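Local coordinates for protein oxalate--CoA ligase (PDB 5IE2) that belongs to the ANL superfamily of AMP-binding enzymes and is modelled here with adenosine-5'-triphosphate bound, at residues 257-271 with 290-304. Residues are numbered along the deposited sequence; the frame is centred on the assembly and turned at random.
Sequences YTAVPTIHQIILDRH and ASLAPVILSRLEEAF. With ATP (adenosine-5'-triphosphate), chain C.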
ATOM      1  N   TYR A 257      -5.677 -11.998  -3.863  1.00 15.24           N
ATOM      2  CA  TYR A 257      -4.459 -11.252  -3.573  1.00 14.34           C
ATOM      3  C   TYR A 257      -4.711  -9.772  -3.917  1.00 13.84           C
ATOM      4  O   TYR A 257      -5.705  -9.432  -4.592  1.00 15.28           O
ATOM      5  CB  TYR A 257      -3.192 -11.793  -4.336  1.00 14.92           C
ATOM      6  CG  TYR A 257      -3.088 -11.441  -5.811  1.00 15.38           C
ATOM      7  CD1 TYR A 257      -2.291 -10.370  -6.253  1.00 16.39           C
ATOM      8  CD2 TYR A 257      -3.768 -12.190  -6.769  1.00 16.96           C
ATOM      9  CE1 TYR A 257      -2.184 -10.044  -7.602  1.00 16.09           C
ATOM     10  CE2 TYR A 257      -3.670 -11.894  -8.112  1.00 15.92           C
ATOM     11  CZ  TYR A 257      -2.858 -10.817  -8.534  1.00 16.84           C
ATOM     12  OH  TYR A 257      -2.762 -10.506  -9.868  1.00 18.20           O
ATOM     13  N   THR A 258      -3.815  -8.940  -3.426  1.00 14.41           N
ATOM     14  CA  THR A 258      -3.887  -7.510  -3.719  1.00 13.72           C
ATOM     15  C   THR A 258      -2.520  -7.057  -4.194  1.00 16.28           C
ATOM     16  O   THR A 258      -1.462  -7.534  -3.680  1.00 17.90           O
ATOM     17  CB  THR A 258      -4.359  -6.713  -2.465  1.00 15.40           C
ATOM     18  OG1 THR A 258      -4.503  -5.334  -2.814  1.00 17.16           O
ATOM     19  CG2 THR A 258      -3.344  -6.826  -1.304  1.00 17.26           C
ATOM     20  N   ALA A 259      -2.503  -6.142  -5.172  1.00 16.26           N
ATOM     21  CA  ALA A 259      -1.232  -5.662  -5.677  1.00 15.85           C
ATOM     22  C   ALA A 259      -1.448  -4.307  -6.291  1.00 16.86           C
ATOM     23  O   ALA A 259      -2.593  -3.847  -6.427  1.00 16.01           O
ATOM     24  CB  ALA A 259      -0.626  -6.633  -6.702  1.00 15.01           C
ATOM     25  N   VAL A 260      -0.364  -3.665  -6.665  1.00 15.87           N
ATOM     26  CA  VAL A 260      -0.460  -2.388  -7.410  1.00 16.62           C
ATOM     27  C   VAL A 260      -0.400  -2.681  -8.938  1.00 19.63           C
ATOM     28  O   VAL A 260       0.102  -3.748  -9.356  1.00 18.36           O
ATOM     29  CB  VAL A 260       0.676  -1.425  -7.001  1.00 16.34           C
ATOM     30  CG1 VAL A 260       0.605  -1.159  -5.461  1.00 20.52           C
ATOM     31  CG2 VAL A 260       2.067  -2.039  -7.393  1.00 17.57           C
ATOM     32  N   PRO A 261      -0.866  -1.751  -9.778  1.00 19.07           N
ATOM     33  CA  PRO A 261      -0.878  -2.050 -11.223  1.00 18.51           C
ATOM     34  C   PRO A 261       0.481  -2.513 -11.807  1.00 19.49           C
ATOM     35  O   PRO A 261       0.475  -3.417 -12.643  1.00 19.98           O
ATOM     36  CB  PRO A 261      -1.288  -0.719 -11.852  1.00 17.41           C
ATOM     37  CG  PRO A 261      -2.283  -0.151 -10.805  1.00 17.02           C
ATOM     38  CD  PRO A 261      -1.593  -0.496  -9.464  1.00 16.19           C
ATOM     39  N   THR A 262       1.615  -1.967 -11.380  1.00 19.67           N
ATOM     40  CA  THR A 262       2.872  -2.414 -12.005  1.00 19.52           C
ATOM     41  C   THR A 262       3.171  -3.902 -11.672  1.00 20.50           C
ATOM     42  O   THR A 262       3.717  -4.659 -12.509  1.00 19.45           O
ATOM     43  CB  THR A 262       4.054  -1.545 -11.606  1.00 19.99           C
ATOM     44  OG1 THR A 262       4.166  -1.520 -10.178  1.00 22.37           O
ATOM     45  CG2 THR A 262       3.849  -0.088 -12.149  1.00 22.83           C
ATOM     46  N   ILE A 263       2.774  -4.330 -10.470  1.00 17.74           N
ATOM     47  CA  ILE A 263       2.958  -5.738 -10.126  1.00 21.66           C
ATOM     48  C   ILE A 263       1.966  -6.628 -10.888  1.00 21.29           C
ATOM     49  O   ILE A 263       2.359  -7.700 -11.414  1.00 21.04           O
ATOM     50  CB  ILE A 263       2.836  -5.947  -8.586  1.00 17.31           C
ATOM     51  CG1 ILE A 263       4.009  -5.295  -7.857  1.00 22.25           C
ATOM     52  CG2 ILE A 263       2.727  -7.444  -8.234  1.00 16.78           C
ATOM     53  CD1 ILE A 263       5.396  -5.919  -8.205  1.00 34.06           C
ATOM     54  N   HIS A 264       0.700  -6.209 -10.989  1.00 17.98           N
ATOM     55  CA  HIS A 264      -0.245  -6.950 -11.825  1.00 17.15           C
ATOM     56  C   HIS A 264       0.303  -7.099 -13.275  1.00 20.58           C
ATOM     57  O   HIS A 264       0.151  -8.148 -13.895  1.00 19.84           O
ATOM     58  CB  HIS A 264      -1.615  -6.257 -11.892  1.00 18.61           C
ATOM     59  CG  HIS A 264      -2.390  -6.353 -10.618  1.00 17.72           C
ATOM     60  ND1 HIS A 264      -2.666  -7.561 -10.013  1.00 17.31           N
ATOM     61  CD2 HIS A 264      -2.928  -5.396  -9.822  1.00 17.23           C
ATOM     62  CE1 HIS A 264      -3.381  -7.343  -8.917  1.00 17.47           C
ATOM     63  NE2 HIS A 264      -3.559  -6.038  -8.781  1.00 16.69           N
ATOM     64  N   GLN A 265       0.925  -6.046 -13.804  1.00 18.59           N
ATOM     65  CA  GLN A 265       1.494  -6.133 -15.179  1.00 21.34           C
ATOM     66  C   GLN A 265       2.617  -7.164 -15.253  1.00 22.34           C
ATOM     67  O   GLN A 265       2.711  -7.911 -16.259  1.00 22.80           O
ATOM     68  CB  GLN A 265       2.006  -4.773 -15.647  1.00 21.62           C
ATOM     69  CG  GLN A 265       0.845  -3.809 -16.012  1.00 26.66           C
ATOM     70  CD  GLN A 265       1.319  -2.377 -16.162  1.00 28.73           C
ATOM     71  OE1 GLN A 265       1.717  -1.733 -15.171  1.00 30.24           O
ATOM     72  NE2 GLN A 265       1.295  -1.854 -17.416  1.00 25.93           N
ATOM     73  N   ILE A 266       3.467  -7.199 -14.238  1.00 22.01           N
ATOM     74  CA  ILE A 266       4.512  -8.256 -14.220  1.00 22.41           C
ATOM     75  C   ILE A 266       3.925  -9.684 -14.169  1.00 22.61           C
ATOM     76  O   ILE A 266       4.420 -10.611 -14.861  1.00 20.26           O
ATOM     77  CB  ILE A 266       5.479  -8.031 -13.025  1.00 19.35           C
ATOM     78  CG1 ILE A 266       6.231  -6.731 -13.277  1.00 21.70           C
ATOM     79  CG2 ILE A 266       6.432  -9.238 -12.824  1.00 25.69           C
ATOM     80  CD1 ILE A 266       7.088  -6.242 -12.150  1.00 23.51           C
ATOM     81  N   ILE A 267       2.868  -9.866 -13.368  1.00 20.32           N
ATOM     82  CA  ILE A 267       2.170 -11.159 -13.254  1.00 18.93           C
ATOM     83  C   ILE A 267       1.535 -11.529 -14.588  1.00 20.59           C
ATOM     84  O   ILE A 267       1.559 -12.695 -15.014  1.00 20.98           O
ATOM     85  CB  ILE A 267       1.111 -11.078 -12.156  1.00 17.57           C
ATOM     86  CG1 ILE A 267       1.819 -10.977 -10.784  1.00 16.83           C
ATOM     87  CG2 ILE A 267       0.109 -12.265 -12.214  1.00 16.33           C
ATOM     88  CD1 ILE A 267       0.814 -10.580  -9.601  1.00 15.34           C
ATOM     89  N   LEU A 268       0.975 -10.528 -15.275  1.00 20.44           N
ATOM     90  CA  LEU A 268       0.403 -10.776 -16.625  1.00 20.09           C
ATOM     91  C   LEU A 268       1.472 -11.147 -17.648  1.00 23.54           C
ATOM     92  O   LEU A 268       1.265 -12.065 -18.462  1.00 25.30           O
ATOM     93  CB  LEU A 268      -0.357  -9.574 -17.141  1.00 20.24           C
ATOM     94  CG  LEU A 268      -1.747  -9.442 -16.494  1.00 21.79           C
ATOM     95  CD1 LEU A 268      -2.334  -8.083 -16.892  1.00 22.04           C
ATOM     96  CD2 LEU A 268      -2.659 -10.551 -16.963  1.00 21.74           C
ATOM     97  N   ASP A 269       2.600 -10.456 -17.602  1.00 21.66           N
ATOM     98  CA  ASP A 269       3.726 -10.788 -18.494  1.00 24.08           C
ATOM     99  C   ASP A 269       4.154 -12.259 -18.277  1.00 27.42           C
ATOM    100  O   ASP A 269       4.463 -13.016 -19.254  1.00 28.43           O
ATOM    101  CB  ASP A 269       4.955  -9.904 -18.231  1.00 26.12           C
ATOM    102  CG  ASP A 269       4.802  -8.432 -18.720  1.00 45.13           C
ATOM    103  OD1 ASP A 269       3.938  -8.113 -19.585  1.00 44.92           O
ATOM    104  OD2 ASP A 269       5.596  -7.588 -18.215  1.00 43.86           O
ATOM    105  N   ARG A 270       4.261 -12.640 -17.006  1.00 24.40           N
ATOM    106  CA  ARG A 270       4.662 -14.007 -16.672  1.00 24.10           C
ATOM    107  C   ARG A 270       3.620 -15.007 -17.205  1.00 26.33           C
ATOM    108  O   ARG A 270       3.956 -16.127 -17.693  1.00 25.70           O
ATOM    109  CB  ARG A 270       4.866 -14.137 -15.160  1.00 23.35           C
ATOM    110  CG  ARG A 270       5.007 -15.565 -14.634  1.00 25.08           C
ATOM    111  CD  ARG A 270       6.372 -16.138 -14.970  1.00 28.47           C
ATOM    112  NE  ARG A 270       6.527 -17.491 -14.452  1.00 29.33           N
ATOM    113  CZ  ARG A 270       7.631 -18.220 -14.606  1.00 29.94           C
ATOM    114  NH1 ARG A 270       8.666 -17.717 -15.257  1.00 31.23           N
ATOM    115  NH2 ARG A 270       7.677 -19.460 -14.129  1.00 29.02           N
ATOM    116  N   HIS A 271       2.345 -14.622 -17.130  1.00 23.30           N
ATOM    117  CA  HIS A 271       1.308 -15.497 -17.641  1.00 23.34           C
ATOM    118  C   HIS A 271       1.462 -15.627 -19.151  1.00 27.98           C
ATOM    119  O   HIS A 271       1.164 -16.698 -19.701  1.00 30.09           O
ATOM    120  CB  HIS A 271      -0.091 -14.984 -17.274  1.00 22.86           C
ATOM    121  CG  HIS A 271      -1.211 -15.687 -17.976  1.00 25.19           C
ATOM    122  ND1 HIS A 271      -1.596 -16.975 -17.665  1.00 27.16           N
ATOM    123  CD2 HIS A 271      -2.059 -15.266 -18.952  1.00 27.80           C
ATOM    124  CE1 HIS A 271      -2.636 -17.313 -18.412  1.00 27.53           C
ATOM    125  NE2 HIS A 271      -2.927 -16.302 -19.214  1.00 29.33           N
ATOM    126  N   ALA A 290      -2.455   3.140  -7.378  1.00 20.11           N
ATOM    127  CA  ALA A 290      -2.242   3.914  -8.603  1.00 19.22           C
ATOM    128  C   ALA A 290      -3.333   3.472  -9.547  1.00 20.05           C
ATOM    129  O   ALA A 290      -3.835   2.351  -9.359  1.00 21.13           O
ATOM    130  CB  ALA A 290      -0.832   3.618  -9.214  1.00 18.10           C
ATOM    131  N   SER A 291      -3.683   4.257 -10.570  1.00 20.61           N
ATOM    132  CA  SER A 291      -4.863   3.876 -11.373  1.00 22.38           C
ATOM    133  C   SER A 291      -4.625   2.601 -12.131  1.00 21.61           C
ATOM    134  O   SER A 291      -3.528   2.377 -12.711  1.00 20.14           O
ATOM    135  CB  SER A 291      -5.317   4.977 -12.338  1.00 28.38           C
ATOM    136  OG  SER A 291      -4.263   5.291 -13.188  1.00 36.87           O
ATOM    137  N   LEU A 292      -5.629   1.730 -12.103  1.00 20.76           N
ATOM    138  CA  LEU A 292      -5.632   0.489 -12.900  1.00 19.99           C
ATOM    139  C   LEU A 292      -6.311   0.782 -14.252  1.00 21.58           C
ATOM    140  O   LEU A 292      -7.516   1.038 -14.303  1.00 18.39           O
ATOM    141  CB  LEU A 292      -6.419  -0.645 -12.214  1.00 19.74           C
ATOM    142  CG  LEU A 292      -6.456  -2.004 -12.932  1.00 21.61           C
ATOM    143  CD1 LEU A 292      -5.093  -2.655 -12.898  1.00 23.45           C
ATOM    144  CD2 LEU A 292      -7.465  -2.968 -12.278  1.00 22.00           C
ATOM    145  N   ALA A 293      -5.554   0.766 -15.347  1.00 20.04           N
ATOM    146  CA  ALA A 293      -6.179   1.026 -16.624  1.00 19.27           C
ATOM    147  C   ALA A 293      -7.213  -0.061 -16.903  1.00 19.61           C
ATOM    148  O   ALA A 293      -6.969  -1.245 -16.591  1.00 19.77           O
ATOM    149  CB  ALA A 293      -5.105   1.073 -17.748  1.00 18.80           C
ATOM    150  N   PRO A 294      -8.354   0.313 -17.514  1.00 20.39           N
ATOM    151  CA  PRO A 294      -9.362  -0.701 -17.871  1.00 21.89           C
ATOM    152  C   PRO A 294      -8.795  -1.883 -18.669  1.00 21.62           C
ATOM    153  O   PRO A 294      -9.238  -3.037 -18.509  1.00 22.18           O
ATOM    154  CB  PRO A 294     -10.361   0.093 -18.708  1.00 23.36           C
ATOM    155  CG  PRO A 294     -10.337   1.488 -17.994  1.00 22.19           C
ATOM    156  CD  PRO A 294      -8.876   1.697 -17.660  1.00 20.99           C
ATOM    157  N   VAL A 295      -7.803  -1.617 -19.504  1.00 21.55           N
ATOM    158  CA  VAL A 295      -7.271  -2.734 -20.319  1.00 22.37           C
ATOM    159  C   VAL A 295      -6.507  -3.737 -19.422  1.00 20.90           C
ATOM    160  O   VAL A 295      -6.567  -4.974 -19.632  1.00 22.15           O
ATOM    161  CB  VAL A 295      -6.410  -2.198 -21.457  1.00 24.52           C
ATOM    162  CG1 VAL A 295      -5.095  -1.601 -20.943  1.00 25.31           C
ATOM    163  CG2 VAL A 295      -6.141  -3.325 -22.505  1.00 25.61           C
ATOM    164  N   ILE A 296      -5.841  -3.254 -18.367  1.00 21.61           N
ATOM    165  CA  ILE A 296      -5.198  -4.186 -17.443  1.00 20.95           C
ATOM    166  C   ILE A 296      -6.244  -4.967 -16.648  1.00 19.83           C
ATOM    167  O   ILE A 296      -6.087  -6.170 -16.393  1.00 19.35           O
ATOM    168  CB  ILE A 296      -4.235  -3.476 -16.473  1.00 22.87           C
ATOM    169  CG1 ILE A 296      -3.198  -2.636 -17.254  1.00 22.85           C
ATOM    170  CG2 ILE A 296      -3.587  -4.508 -15.516  1.00 22.30           C
ATOM    171  CD1 ILE A 296      -2.448  -3.507 -18.392  1.00 28.61           C
ATOM    172  N   LEU A 297      -7.317  -4.286 -16.243  1.00 20.04           N
ATOM    173  CA  LEU A 297      -8.402  -4.991 -15.557  1.00 20.23           C
ATOM    174  C   LEU A 297      -8.920  -6.156 -16.445  1.00 20.44           C
ATOM    175  O   LEU A 297      -9.028  -7.325 -15.971  1.00 21.66           O
ATOM    176  CB  LEU A 297      -9.541  -3.994 -15.205  1.00 20.43           C
ATOM    177  CG  LEU A 297     -10.711  -4.573 -14.390  1.00 22.24           C
ATOM    178  CD1 LEU A 297     -11.374  -3.434 -13.558  1.00 24.38           C
ATOM    179  CD2 LEU A 297     -11.778  -5.226 -15.254  1.00 23.22           C
ATOM    180  N   SER A 298      -9.231  -5.843 -17.714  1.00 20.86           N
ATOM    181  CA  SER A 298      -9.694  -6.858 -18.683  1.00 23.32           C
ATOM    182  C   SER A 298      -8.728  -7.991 -18.794  1.00 19.95           C
ATOM    183  O   SER A 298      -9.121  -9.178 -18.814  1.00 23.35           O
ATOM    184  CB  SER A 298      -9.863  -6.251 -20.091  1.00 28.97           C
ATOM    185  OG  SER A 298     -10.947  -5.374 -20.039  1.00 34.55           O
ATOM    186  N   ARG A 299      -7.465  -7.643 -18.962  1.00 18.29           N
ATOM    187  CA  ARG A 299      -6.459  -8.706 -19.122  1.00 23.95           C
ATOM    188  C   ARG A 299      -6.385  -9.617 -17.907  1.00 22.81           C
ATOM    189  O   ARG A 299      -6.211 -10.825 -18.056  1.00 21.33           O
ATOM    190  CB  ARG A 299      -5.078  -8.122 -19.400  1.00 26.18           C
ATOM    191  CG  ARG A 299      -4.978  -7.517 -20.793  1.00 26.13           C
ATOM    192  CD  ARG A 299      -3.653  -6.811 -21.027  1.00 28.17           C
ATOM    193  NE  ARG A 299      -3.702  -6.062 -22.321  1.00 28.23           N
ATOM    194  CZ  ARG A 299      -2.814  -5.145 -22.684  1.00 24.74           C
ATOM    195  NH1 ARG A 299      -1.771  -4.914 -21.906  1.00 24.38           N
ATOM    196  NH2 ARG A 299      -2.978  -4.450 -23.812  1.00 24.14           N
ATOM    197  N   LEU A 300      -6.511  -9.044 -16.697  1.00 20.60           N
ATOM    198  CA  LEU A 300      -6.474  -9.865 -15.507  1.00 19.67           C
ATOM    199  C   LEU A 300      -7.693 -10.782 -15.397  1.00 21.52           C
ATOM    200  O   LEU A 300      -7.538 -11.951 -14.996  1.00 22.17           O
ATOM    201  CB  LEU A 300      -6.378  -8.966 -14.243  1.00 19.84           C
ATOM    202  CG  LEU A 300      -5.060  -8.276 -13.903  1.00 18.90           C
ATOM    203  CD1 LEU A 300      -5.284  -7.150 -12.814  1.00 19.53           C
ATOM    204  CD2 LEU A 300      -4.005  -9.305 -13.380  1.00 20.51           C
ATOM    205  N   GLU A 301      -8.899 -10.255 -15.670  1.00 19.75           N
ATOM    206  CA  GLU A 301     -10.102 -11.093 -15.560  1.00 20.35           C
ATOM    207  C   GLU A 301     -10.004 -12.206 -16.623  1.00 24.04           C
ATOM    208  O   GLU A 301     -10.389 -13.342 -16.351  1.00 25.91           O
ATOM    209  CB  GLU A 301     -11.397 -10.288 -15.743  1.00 21.42           C
ATOM    210  CG  GLU A 301     -11.553  -9.288 -14.597  1.00 23.24           C
ATOM    211  CD  GLU A 301     -12.921  -8.653 -14.514  1.00 25.01           C
ATOM    212  OE1 GLU A 301     -13.636  -8.616 -15.557  1.00 24.73           O
ATOM    213  OE2 GLU A 301     -13.245  -8.155 -13.398  1.00 22.11           O
ATOM    214  N   GLU A 302      -9.460 -11.893 -17.806  1.00 22.84           N
ATOM    215  CA  GLU A 302      -9.363 -12.934 -18.845  1.00 27.89           C
ATOM    216  C   GLU A 302      -8.325 -13.999 -18.511  1.00 26.27           C
ATOM    217  O   GLU A 302      -8.519 -15.197 -18.773  1.00 27.92           O
ATOM    218  CB  GLU A 302      -9.010 -12.307 -20.191  1.00 36.68           C
ATOM    219  CG  GLU A 302      -8.964 -13.327 -21.326  1.00 49.53           C
ATOM    220  CD  GLU A 302     -10.341 -13.930 -21.580  1.00 62.15           C
ATOM    221  OE1 GLU A 302     -11.283 -13.147 -21.848  1.00 67.21           O
ATOM    222  OE2 GLU A 302     -10.491 -15.174 -21.474  1.00 67.82           O
ATOM    223  N   ALA A 303      -7.201 -13.566 -17.960  1.00 23.85           N
ATOM    224  CA  ALA A 303      -6.104 -14.484 -17.655  1.00 23.75           C
ATOM    225  C   ALA A 303      -6.474 -15.400 -16.506  1.00 25.81           C
ATOM    226  O   ALA A 303      -6.205 -16.601 -16.578  1.00 26.13           O
ATOM    227  CB  ALA A 303      -4.850 -13.725 -17.308  1.00 22.26           C
ATOM    228  N   PHE A 304      -7.050 -14.850 -15.420  1.00 23.95           N
ATOM    229  CA  PHE A 304      -7.192 -15.649 -14.189  1.00 23.74           C
ATOM    230  C   PHE A 304      -8.607 -15.949 -13.727  1.00 23.72           C
ATOM    231  O   PHE A 304      -8.796 -16.668 -12.742  1.00 26.92           O
ATOM    232  CB  PHE A 304      -6.422 -14.944 -13.059  1.00 22.22           C
ATOM    233  CG  PHE A 304      -5.007 -14.626 -13.445  1.00 21.30           C
ATOM    234  CD1 PHE A 304      -4.162 -15.634 -13.974  1.00 19.88           C
ATOM    235  CD2 PHE A 304      -4.533 -13.327 -13.388  1.00 21.24           C
ATOM    236  CE1 PHE A 304      -2.860 -15.345 -14.350  1.00 19.97           C
ATOM    237  CE2 PHE A 304      -3.235 -13.006 -13.738  1.00 21.85           C
ATOM    238  CZ  PHE A 304      -2.373 -14.019 -14.267  1.00 21.96           C
TER
HETATM  239  PG  ATP C 601       3.124  11.939  -1.336  0.84 33.82           P
HETATM  240  O1G ATP C 601       2.903  12.900  -2.504  0.78 36.87           O
HETATM  241  O2G ATP C 601       4.445  12.111  -0.675  0.82 33.98           O
HETATM  242  O3G ATP C 601       1.970  12.004  -0.338  0.91 32.63           O
HETATM  243  PB  ATP C 601       1.825   9.580  -2.377  0.82 25.58           P
HETATM  244  O1B ATP C 601       2.139   8.668  -3.542  1.00 24.38           O
HETATM  245  O2B ATP C 601       0.690  10.539  -2.441  0.74 24.29           O
HETATM  246  O3B ATP C 601       3.161  10.413  -1.916  1.00 32.72           O
HETATM  247  PA  ATP C 601       0.664   7.320  -0.871  1.00 23.36           P
HETATM  248  O1A ATP C 601      -0.116   7.594   0.408  1.00 23.00           O
HETATM  249  O2A ATP C 601       1.530   6.124  -0.962  1.00 23.78           O
HETATM  250  O3A ATP C 601       1.641   8.584  -1.092  1.00 30.58           O
HETATM  251  O5' ATP C 601      -0.345   7.414  -2.111  1.00 19.43           O
HETATM  252  C5' ATP C 601      -1.732   7.821  -2.004  1.00 18.85           C
HETATM  253  C4' ATP C 601      -2.104   8.436  -3.364  1.00 19.89           C
HETATM  254  O4' ATP C 601      -2.122   7.396  -4.360  1.00 19.06           O
HETATM  255  C3' ATP C 601      -3.517   8.932  -3.404  1.00 19.46           C
HETATM  256  O3' ATP C 601      -3.586  10.235  -2.829  1.00 20.78           O
HETATM  257  C2' ATP C 601      -3.833   8.938  -4.885  1.00 20.24           C
HETATM  258  O2' ATP C 601      -3.169  10.052  -5.502  1.00 22.70           O
HETATM  259  C1' ATP C 601      -3.092   7.715  -5.341  1.00 17.88           C
HETATM  260  N9  ATP C 601      -3.976   6.534  -5.490  1.00 16.30           N
HETATM  261  C8  ATP C 601      -4.230   5.563  -4.603  1.00 16.32           C
HETATM  262  N7  ATP C 601      -5.083   4.651  -5.164  1.00 15.32           N
HETATM  263  C5  ATP C 601      -5.334   5.076  -6.446  1.00 16.70           C
HETATM  264  C6  ATP C 601      -6.131   4.571  -7.588  1.00 17.63           C
HETATM  265  N6  ATP C 601      -6.799   3.374  -7.483  1.00 16.26           N
HETATM  266  N1  ATP C 601      -6.105   5.309  -8.721  1.00 19.81           N
HETATM  267  C2  ATP C 601      -5.401   6.461  -8.825  1.00 21.74           C
HETATM  268  N3  ATP C 601      -4.656   6.989  -7.820  1.00 19.96           N
HETATM  269  C4  ATP C 601      -4.605   6.310  -6.638  1.00 16.67           C
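Tyr257 OH touches CD2 of Leu300 and also takes the hydrogen bond of His264 ND1, 3.0 Å long and bent to 137°; the hydroxyl oxygen lies almost exactly in the imidazole plane, so the bend is within that plane and not a lift above the ring. With NE2 of the same ring bonded to the carbonyl of Arg286, both nitrogens of His264 are engaged and the rotation of the ring is fixed. Leu300 then lays CD1 over one face, 3.7 Å from His264 CG, while Ala259 CB covers the opposite face. The centre of the packing is Leu268, a knob into the hole formed by Ile296, Arg299, Leu300 and Ala303. Leu268 CD1 comes down on Arg299 CB at 3.7 Å, and CD2 of the same leucine lies 3.9 Å from Ala303 CB. Helices 261-271 and 294-304 run the same way at 44°, each following a strand of one sheet, 256-259 and its parallel neighbour 284-287, as in the beta-alpha-beta layering of the large N-terminal domain of ANL enzymes. Further along, His271 has CG anti to its backbone nitrogen (chi1 169°), which swings the imidazole across to the second helix. Ala303 CB sits over a face of that ring, 3.6 Å from CD2 of His271, and Phe304 turns its edge toward the face of the His271 ring; Tyr279 OH bonds its ND1. Ile267 CG2 reaches Phe304 CZ at 3.7 Å. At the N-terminal end, the Pro261 ring rests against the extended loop 290-293 that leads into helix 294-304, CG 3.3 Å from the carbonyl O of Ala290, just where Ala290 and Ser291 line the adenosine-5'-triphosphate pocket and Ser291 N approaches N1 of the adenine.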